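Local coordinates for protein cellulose hydrolase (Bacillus licheniformis, PDB 4YZT) that hydrolyses internal beta-1,4-glucosidic bonds of cellulose as a tri-modular family 5 endoglucanase that binds cellotetraose, at residues T465-V470 against T518-P523; L452-S457 against L501-R506. All blocks are in the same frame, centred on the assembly; numbering follows the deposited sequence.

Contact 1: residues T465-V470 against T518-P523; sequences TVKGVV and TFELWP
The Phe519 ring carries Val466 CG1 over the centre of one face. The methyl stands 4.0 Å from the ring centroid, 9° off the normal, a CH-pi contact. The second branch, Val466 CG2, meets the ring at CD2, 3.5 Å away. Val466 CG1 lies anti to the backbone N (chi1 -170°), which sends both methyls to the Phe519 side. An alanine in place of Phe519 would probably leave the Val466 methyls without their aromatic cover. The two residues form a non-hydrogen-bonded pair of antiparallel strands, 462-470 and 515-522, in a mixed sheet of the C-terminal module. Strand 462-470 is one of the sheet's two outermost strands; on its far side Val466 still bonds the backbone of Leu488. Hydrogen-bonded pairs flank Val466 and Phe519. Glu520 N reaches Thr465 O at 2.9 Å, and Thr518 N reaches Lys467 O, also at 2.9 Å. The other sheet face carries Thr465, Lys467, Thr518 and Glu520. Thr465 CG2 lies 3.5 Å from Glu520 OE1. Glu520 OE2 is hydrogen-bonded to Tyr487 OH. Lys467 runs extended beside Thr518, its CE 3.8 Å from Thr518 OG1. Its NZ stays 4.6 Å from Glu520 OE2, too far for a salt bridge.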
ATOM      1  N   THR A 465      -5.882  10.407 -14.006  1.00 10.40           N
ATOM      2  CA  THR A 465      -4.721   9.917 -14.742  1.00  9.00           C
ATOM      3  C   THR A 465      -4.361  10.918 -15.851  1.00 10.21           C
ATOM      4  O   THR A 465      -5.039  11.927 -16.032  1.00  9.82           O
ATOM      5  CB  THR A 465      -4.979   8.501 -15.331  1.00  9.83           C
ATOM      6  OG1 THR A 465      -3.779   8.003 -15.947  1.00 13.27           O
ATOM      7  CG2 THR A 465      -6.087   8.536 -16.359  1.00  8.84           C
ATOM      8  N   VAL A 466      -3.281  10.657 -16.575  1.00  9.94           N
ATOM      9  CA  VAL A 466      -2.850  11.549 -17.643  1.00 10.27           C
ATOM     10  C   VAL A 466      -2.374  10.713 -18.834  1.00 11.43           C
ATOM     11  O   VAL A 466      -1.715   9.702 -18.630  1.00 11.82           O
ATOM     12  CB  VAL A 466      -1.684  12.478 -17.199  1.00  9.85           C
ATOM     13  CG1 VAL A 466      -1.431  13.563 -18.260  1.00 10.36           C
ATOM     14  CG2 VAL A 466      -1.953  13.103 -15.842  1.00  9.97           C
ATOM     15  N   LYS A 467      -2.695  11.129 -20.063  1.00 12.29           N
ATOM     16  CA  LYS A 467      -2.073  10.528 -21.246  1.00 12.97           C
ATOM     17  C   LYS A 467      -1.360  11.619 -22.043  1.00 13.65           C
ATOM     18  O   LYS A 467      -1.700  12.813 -21.938  1.00 14.48           O
ATOM     19  CB  LYS A 467      -3.094   9.794 -22.121  1.00 13.06           C
ATOM     20  CG  LYS A 467      -4.233  10.673 -22.649  1.00 14.61           C
ATOM     21  CD  LYS A 467      -5.013   9.981 -23.767  1.00 17.19           C
ATOM     22  CE  LYS A 467      -6.267  10.767 -24.157  1.00 16.99           C
ATOM     23  NZ  LYS A 467      -7.061  10.051 -25.204  1.00 16.87           N
ATOM     24  N   GLY A 468      -0.372  11.206 -22.831  1.00 11.97           N
ATOM     25  CA  GLY A 468       0.410  12.133 -23.625  1.00 12.85           C
ATOM     26  C   GLY A 468       0.674  11.564 -24.999  1.00 15.50           C
ATOM     27  O   GLY A 468       1.088  10.413 -25.128  1.00 15.17           O
ATOM     28  N   VAL A 469       0.442  12.386 -26.019  1.00 16.09           N
ATOM     29  CA  VAL A 469       0.445  11.960 -27.412  1.00 17.93           C
ATOM     30  C   VAL A 469       1.298  12.918 -28.245  1.00 20.83           C
ATOM     31  O   VAL A 469       1.266  14.128 -28.019  1.00 20.28           O
ATOM     32  CB  VAL A 469      -1.005  11.909 -27.954  1.00 22.57           C
ATOM     33  CG1 VAL A 469      -1.037  11.823 -29.444  1.00 29.30           C
ATOM     34  CG2 VAL A 469      -1.782  10.753 -27.318  1.00 22.09           C
ATOM     35  N   VAL A 470       2.080  12.383 -29.183  1.00 18.79           N
ATOM     36  CA  VAL A 470       2.827  13.234 -30.098  1.00 19.19           C
ATOM     37  C   VAL A 470       1.875  13.707 -31.191  1.00 22.12           C
ATOM     38  O   VAL A 470       1.223  12.894 -31.842  1.00 19.87           O
ATOM     39  CB  VAL A 470       4.027  12.502 -30.717  1.00 21.47           C
ATOM     40  CG1 VAL A 470       4.843  13.453 -31.580  1.00 22.03           C
ATOM     41  CG2 VAL A 470       4.887  11.868 -29.618  1.00 22.17           C
ATOM     42  N   THR A 518      -3.509  15.028 -21.908  1.00 12.72           N
ATOM     43  CA  THR A 518      -4.880  15.060 -21.426  1.00 13.98           C
ATOM     44  C   THR A 518      -4.915  14.656 -19.961  1.00 15.75           C
ATOM     45  O   THR A 518      -4.646  13.495 -19.617  1.00 14.08           O
ATOM     46  CB  THR A 518      -5.800  14.135 -22.249  1.00 16.59           C
ATOM     47  OG1 THR A 518      -5.766  14.505 -23.639  1.00 17.21           O
ATOM     48  CG2 THR A 518      -7.238  14.219 -21.739  1.00 16.29           C
ATOM     49  N   PHE A 519      -5.233  15.623 -19.102  1.00 13.11           N
ATOM     50  CA  PHE A 519      -5.366  15.371 -17.674  1.00 14.94           C
ATOM     51  C   PHE A 519      -6.797  14.932 -17.388  1.00 15.27           C
ATOM     52  O   PHE A 519      -7.700  15.763 -17.337  1.00 16.34           O
ATOM     53  CB  PHE A 519      -4.991  16.618 -16.857  1.00 14.08           C
ATOM     54  CG  PHE A 519      -3.527  16.945 -16.904  1.00 13.73           C
ATOM     55  CD1 PHE A 519      -2.996  17.638 -17.979  1.00 17.16           C
ATOM     56  CD2 PHE A 519      -2.679  16.540 -15.883  1.00 11.84           C
ATOM     57  CE1 PHE A 519      -1.639  17.926 -18.042  1.00 15.62           C
ATOM     58  CE2 PHE A 519      -1.330  16.824 -15.930  1.00 12.82           C
ATOM     59  CZ  PHE A 519      -0.804  17.523 -17.020  1.00 11.73           C
ATOM     60  N   GLU A 520      -7.001  13.621 -17.225  1.00 11.89           N
ATOM     61  CA  GLU A 520      -8.340  13.085 -17.003  1.00 12.28           C
ATOM     62  C   GLU A 520      -8.664  13.175 -15.518  1.00 14.17           C
ATOM     63  O   GLU A 520      -7.860  12.803 -14.660  1.00 12.86           O
ATOM     64  CB  GLU A 520      -8.452  11.642 -17.514  1.00 12.15           C
ATOM     65  CG  GLU A 520      -8.180  11.489 -18.996  1.00 14.85           C
ATOM     66  CD  GLU A 520      -8.320  10.056 -19.510  1.00 16.08           C
ATOM     67  OE1 GLU A 520      -8.642   9.133 -18.723  1.00 15.16           O
ATOM     68  OE2 GLU A 520      -8.104   9.853 -20.722  1.00 16.10           O
ATOM     69  N   LEU A 521      -9.848  13.699 -15.228  1.00 12.65           N
ATOM     70  CA  LEU A 521     -10.249  14.008 -13.868  1.00 13.10           C
ATOM     71  C   LEU A 521     -11.390  13.130 -13.367  1.00 14.44           C
ATOM     72  O   LEU A 521     -12.032  12.419 -14.140  1.00 13.69           O
ATOM     73  CB  LEU A 521     -10.663  15.485 -13.782  1.00 14.29           C
ATOM     74  CG  LEU A 521      -9.601  16.451 -14.301  1.00 14.95           C
ATOM     75  CD1 LEU A 521     -10.178  17.851 -14.559  1.00 16.68           C
ATOM     76  CD2 LEU A 521      -8.462  16.526 -13.304  1.00 15.18           C
ATOM     77  N   TRP A 522     -11.630  13.202 -12.061  1.00 14.99           N
ATOM     78  CA  TRP A 522     -12.889  12.764 -11.459  1.00 15.57           C
ATOM     79  C   TRP A 522     -13.767  14.007 -11.302  1.00 14.74           C
ATOM     80  O   TRP A 522     -13.282  15.019 -10.823  1.00 18.36           O
ATOM     81  CB  TRP A 522     -12.653  12.109 -10.097  1.00 17.97           C
ATOM     82  CG  TRP A 522     -11.736  10.888 -10.099  1.00 19.88           C
ATOM     83  CD1 TRP A 522     -10.531  10.761  -9.460  1.00 20.63           C
ATOM     84  CD2 TRP A 522     -11.981   9.630 -10.745  1.00 20.93           C
ATOM     85  NE1 TRP A 522     -10.011   9.499  -9.679  1.00 20.10           N
ATOM     86  CE2 TRP A 522     -10.882   8.792 -10.464  1.00 20.59           C
ATOM     87  CE3 TRP A 522     -13.023   9.133 -11.538  1.00 21.07           C
ATOM     88  CZ2 TRP A 522     -10.794   7.489 -10.953  1.00 21.75           C
ATOM     89  CZ3 TRP A 522     -12.933   7.838 -12.024  1.00 23.41           C
ATOM     90  CH2 TRP A 522     -11.825   7.033 -11.727  1.00 22.32           C
ATOM     91  N   PRO A 523     -15.060  13.943 -11.680  1.00 17.42           N
ATOM     92  CA  PRO A 523     -15.807  12.783 -12.177  1.00 19.05           C
ATOM     93  C   PRO A 523     -15.405  12.361 -13.584  1.00 18.62           C
ATOM     94  O   PRO A 523     -14.989  13.199 -14.395  1.00 18.21           O
ATOM     95  CB  PRO A 523     -17.257  13.267 -12.162  1.00 20.12           C
ATOM     96  CG  PRO A 523     -17.154  14.742 -12.368  1.00 17.26           C
ATOM     97  CD  PRO A 523     -15.893  15.157 -11.649  1.00 17.19           C
TER

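Contact 2: residues L452-S457 against L501-R506; sequences LKIPAS and LYLKER
Strands 452-454 and 501-503 run antiparallel, 4.8 Å apart at their axes and 156° between directions, with Leu452-Leu503 and Ile454-Leu501 as hydrogen-bonded pairs. They are the two inner strands of a four-stranded antiparallel sheet in the C-terminal module. Strands 435-436 and 494-497 are its outermost strands. Each hydrogen-bonded pair makes two backbone bonds. The shortest runs from Ile454 N to Leu501 O, 2.7 Å. The return bond of that pair, Leu501 N to Ile454 O, is longer at 3.1 Å. Leu452 O takes Leu503 N and also receives the CA-H of Tyr502, with 3.3 Å from Leu452 O to Tyr502 CA. Leu452, Ile454, Leu501 and Leu503 share one face of the sheet. Ile454 CB lies 4.2 Å from Leu501 CB. Ile454 CD1 reaches along to Leu503 CG, 4.4 Å away. Leu452 CD2 makes a looser contact with Leu503 CD1, and Ala456 CB adds another to Leu501 CG. Lys453 and Tyr502 occupy the other face as the non-hydrogen-bonded pair. The Lys453 chain is fully extended, with CG anti to the backbone N (chi1 -179°), and runs alongside Tyr502. Tyr502 stacks with the ring of Tyr495 on strand 494-497. Beyond Leu503 the chain turns into helix 505-510, with Lys504 at the N-cap position, and Glu505 ties this start to the turn before Leu452: its N bonds Asp451 OD1 and its OE2 bonds Gly450 N. The NZ of Lys453 has a long, weak ion pair with Asp500. Lys453 CB lies 3.6 Å from Tyr502 CE1, and farther along Lys453 CE lies 3.6 Å from Tyr502 OH.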
ATOM      1  N   LEU A 452       7.235  20.577 -14.758  1.00 11.28           N
ATOM      2  CA  LEU A 452       6.411  21.658 -15.308  1.00 12.72           C
ATOM      3  C   LEU A 452       5.167  21.840 -14.444  1.00 13.80           C
ATOM      4  O   LEU A 452       4.376  20.908 -14.272  1.00 13.28           O
ATOM      5  CB  LEU A 452       6.002  21.363 -16.761  1.00 14.92           C
ATOM      6  CG  LEU A 452       5.031  22.353 -17.439  1.00 17.19           C
ATOM      7  CD1 LEU A 452       5.679  23.717 -17.685  1.00 17.46           C
ATOM      8  CD2 LEU A 452       4.479  21.776 -18.743  1.00 18.66           C
ATOM      9  N   LYS A 453       5.018  23.039 -13.894  1.00 15.70           N
ATOM     10  CA  LYS A 453       3.837  23.406 -13.142  1.00 14.47           C
ATOM     11  C   LYS A 453       2.759  23.931 -14.079  1.00 13.94           C
ATOM     12  O   LYS A 453       3.031  24.767 -14.939  1.00 15.34           O
ATOM     13  CB  LYS A 453       4.182  24.461 -12.092  1.00 12.06           C
ATOM     14  CG  LYS A 453       3.005  24.908 -11.235  1.00 13.67           C
ATOM     15  CD  LYS A 453       3.431  26.008 -10.273  1.00 16.13           C
ATOM     16  CE  LYS A 453       2.308  26.316  -9.283  1.00 15.92           C
ATOM     17  NZ  LYS A 453       2.660  27.433  -8.360  1.00 18.68           N
ATOM     18  N   ILE A 454       1.544  23.413 -13.911  1.00 11.09           N
ATOM     19  CA  ILE A 454       0.377  23.867 -14.643  1.00 13.51           C
ATOM     20  C   ILE A 454      -0.657  24.382 -13.637  1.00 12.28           C
ATOM     21  O   ILE A 454      -1.453  23.609 -13.112  1.00 12.23           O
ATOM     22  CB  ILE A 454      -0.209  22.727 -15.507  1.00 16.35           C
ATOM     23  CG1 ILE A 454       0.864  22.216 -16.489  1.00 17.11           C
ATOM     24  CG2 ILE A 454      -1.453  23.200 -16.245  1.00 19.30           C
ATOM     25  CD1 ILE A 454       0.733  20.740 -16.864  1.00 16.55           C
ATOM     26  N   PRO A 455      -0.632  25.692 -13.345  1.00 14.28           N
ATOM     27  CA  PRO A 455      -1.593  26.265 -12.391  1.00 14.54           C
ATOM     28  C   PRO A 455      -3.033  25.993 -12.822  1.00 16.67           C
ATOM     29  O   PRO A 455      -3.361  26.091 -14.004  1.00 16.62           O
ATOM     30  CB  PRO A 455      -1.284  27.768 -12.425  1.00 17.62           C
ATOM     31  CG  PRO A 455       0.153  27.831 -12.853  1.00 19.06           C
ATOM     32  CD  PRO A 455       0.311  26.703 -13.846  1.00 15.46           C
ATOM     33  N   ALA A 456      -3.880  25.630 -11.872  1.00 15.25           N
ATOM     34  CA  ALA A 456      -5.246  25.265 -12.197  1.00 16.92           C
ATOM     35  C   ALA A 456      -6.225  25.667 -11.094  1.00 17.29           C
ATOM     36  O   ALA A 456      -5.845  25.803  -9.927  1.00 16.74           O
ATOM     37  CB  ALA A 456      -5.335  23.755 -12.462  1.00 17.25           C
ATOM     38  N   SER A 457      -7.475  25.892 -11.490  1.00 16.50           N
ATOM     39  CA  SER A 457      -8.605  25.925 -10.565  1.00 17.80           C
ATOM     40  C   SER A 457      -9.431  24.702 -10.879  1.00 16.58           C
ATOM     41  O   SER A 457     -10.234  24.727 -11.814  1.00 18.31           O
ATOM     42  CB  SER A 457      -9.455  27.188 -10.728  1.00 23.51           C
ATOM     43  OG  SER A 457      -8.679  28.369 -10.643  1.00 27.12           O
ATOM     44  N   LEU A 501      -1.580  21.088 -11.356  1.00 12.19           N
ATOM     45  CA  LEU A 501      -1.178  19.888 -12.063  1.00 13.06           C
ATOM     46  C   LEU A 501       0.297  19.962 -12.443  1.00 11.54           C
ATOM     47  O   LEU A 501       0.804  21.042 -12.764  1.00 12.79           O
ATOM     48  CB  LEU A 501      -2.039  19.708 -13.316  1.00 12.84           C
ATOM     49  CG  LEU A 501      -3.551  19.706 -13.076  1.00 12.93           C
ATOM     50  CD1 LEU A 501      -4.317  19.843 -14.382  1.00 13.97           C
ATOM     51  CD2 LEU A 501      -3.977  18.431 -12.337  1.00 12.10           C
ATOM     52  N   TYR A 502       0.974  18.814 -12.437  1.00 10.56           N
ATOM     53  CA  TYR A 502       2.408  18.772 -12.712  1.00 11.46           C
ATOM     54  C   TYR A 502       2.761  17.631 -13.654  1.00 12.45           C
ATOM     55  O   TYR A 502       2.260  16.517 -13.498  1.00 11.51           O
ATOM     56  CB  TYR A 502       3.204  18.604 -11.414  1.00  9.90           C
ATOM     57  CG  TYR A 502       3.198  19.814 -10.491  1.00 12.06           C
ATOM     58  CD1 TYR A 502       4.239  20.732 -10.519  1.00 12.52           C
ATOM     59  CD2 TYR A 502       2.164  20.013  -9.576  1.00 12.07           C
ATOM     60  CE1 TYR A 502       4.245  21.837  -9.669  1.00 15.82           C
ATOM     61  CE2 TYR A 502       2.154  21.109  -8.733  1.00 13.79           C
ATOM     62  CZ  TYR A 502       3.201  22.014  -8.780  1.00 13.73           C
ATOM     63  OH  TYR A 502       3.207  23.110  -7.950  1.00 12.25           O
ATOM     64  N   LEU A 503       3.617  17.920 -14.632  1.00 13.02           N
ATOM     65  CA  LEU A 503       4.308  16.890 -15.394  1.00 13.11           C
ATOM     66  C   LEU A 503       5.748  16.788 -14.920  1.00 12.91           C
ATOM     67  O   LEU A 503       6.467  17.796 -14.840  1.00 13.44           O
ATOM     68  CB  LEU A 503       4.292  17.191 -16.892  1.00 15.62           C
ATOM     69  CG  LEU A 503       2.957  17.040 -17.609  1.00 16.85           C
ATOM     70  CD1 LEU A 503       3.103  17.531 -19.029  1.00 15.39           C
ATOM     71  CD2 LEU A 503       2.528  15.569 -17.586  1.00 14.38           C
ATOM     72  N   LYS A 504       6.174  15.572 -14.624  1.00 12.38           N
ATOM     73  CA  LYS A 504       7.516  15.353 -14.115  1.00 11.41           C
ATOM     74  C   LYS A 504       8.577  15.630 -15.179  1.00 11.98           C
ATOM     75  O   LYS A 504       8.349  15.440 -16.374  1.00 11.04           O
ATOM     76  CB  LYS A 504       7.651  13.922 -13.578  1.00 12.66           C
ATOM     77  CG  LYS A 504       6.831  13.672 -12.322  1.00 15.33           C
ATOM     78  CD  LYS A 504       7.558  14.104 -11.060  1.00 16.78           C
ATOM     79  CE  LYS A 504       8.681  13.151 -10.741  1.00 18.62           C
ATOM     80  NZ  LYS A 504       9.006  13.132  -9.293  1.00 20.11           N
ATOM     81  N   GLU A 505       9.724  16.113 -14.719  1.00 14.10           N
ATOM     82  CA  GLU A 505      10.880  16.357 -15.580  1.00 11.07           C
ATOM     83  C   GLU A 505      11.147  15.178 -16.525  1.00 14.18           C
ATOM     84  O   GLU A 505      11.436  15.366 -17.704  1.00 15.12           O
ATOM     85  CB  GLU A 505      12.121  16.622 -14.731  1.00 11.90           C
ATOM     86  CG  GLU A 505      13.307  17.091 -15.539  1.00 18.08           C
ATOM     87  CD  GLU A 505      14.593  17.058 -14.752  1.00 22.92           C
ATOM     88  OE1 GLU A 505      15.097  15.947 -14.472  1.00 24.37           O
ATOM     89  OE2 GLU A 505      15.086  18.144 -14.403  1.00 23.17           O
ATOM     90  N   ARG A 506      11.048  13.970 -15.980  1.00 14.08           N
ATOM     91  CA  ARG A 506      11.176  12.733 -16.749  1.00 14.37           C
ATOM     92  C   ARG A 506      10.408  12.769 -18.072  1.00 13.81           C
ATOM     93  O   ARG A 506      10.944  12.400 -19.121  1.00 13.03           O
ATOM     94  CB  ARG A 506      10.688  11.555 -15.904  1.00 14.76           C
ATOM     95  CG  ARG A 506      10.409  10.276 -16.675  1.00 13.99           C
ATOM     96  CD  ARG A 506       9.929   9.185 -15.719  1.00 16.59           C
ATOM     97  NE  ARG A 506       9.341   8.050 -16.433  1.00 15.72           N
ATOM     98  CZ  ARG A 506      10.039   7.074 -17.004  1.00 15.48           C
ATOM     99  NH1 ARG A 506       9.405   6.093 -17.628  1.00 14.59           N
ATOM    100  NH2 ARG A 506      11.366   7.074 -16.952  1.00 17.39           N
TER

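Contact 1 is the more buried of the two; contact 2 is only partly buried, with Lys453 exposed. They belong to different sheets of the C-terminal module, and the apolar faces of these sheets pack together. Phe519 makes the junction: its CZ lies 3.6 Å from Ile454 CD1 and 3.8 Å from Leu503 CG, and its CG is 3.9 Å from Leu501 CD1. Thus contact 1 supplies an aromatic ring, contact 2 aliphatic branches. The faces turned from this junction differ too. In contact 1 two threonines are buried while Lys467 and Glu520 are partly exposed; contact 2 has a lysine beside a tyrosine. Strand 452-457 leads into strand 462-470, and helix 505-510 into strand 515-522.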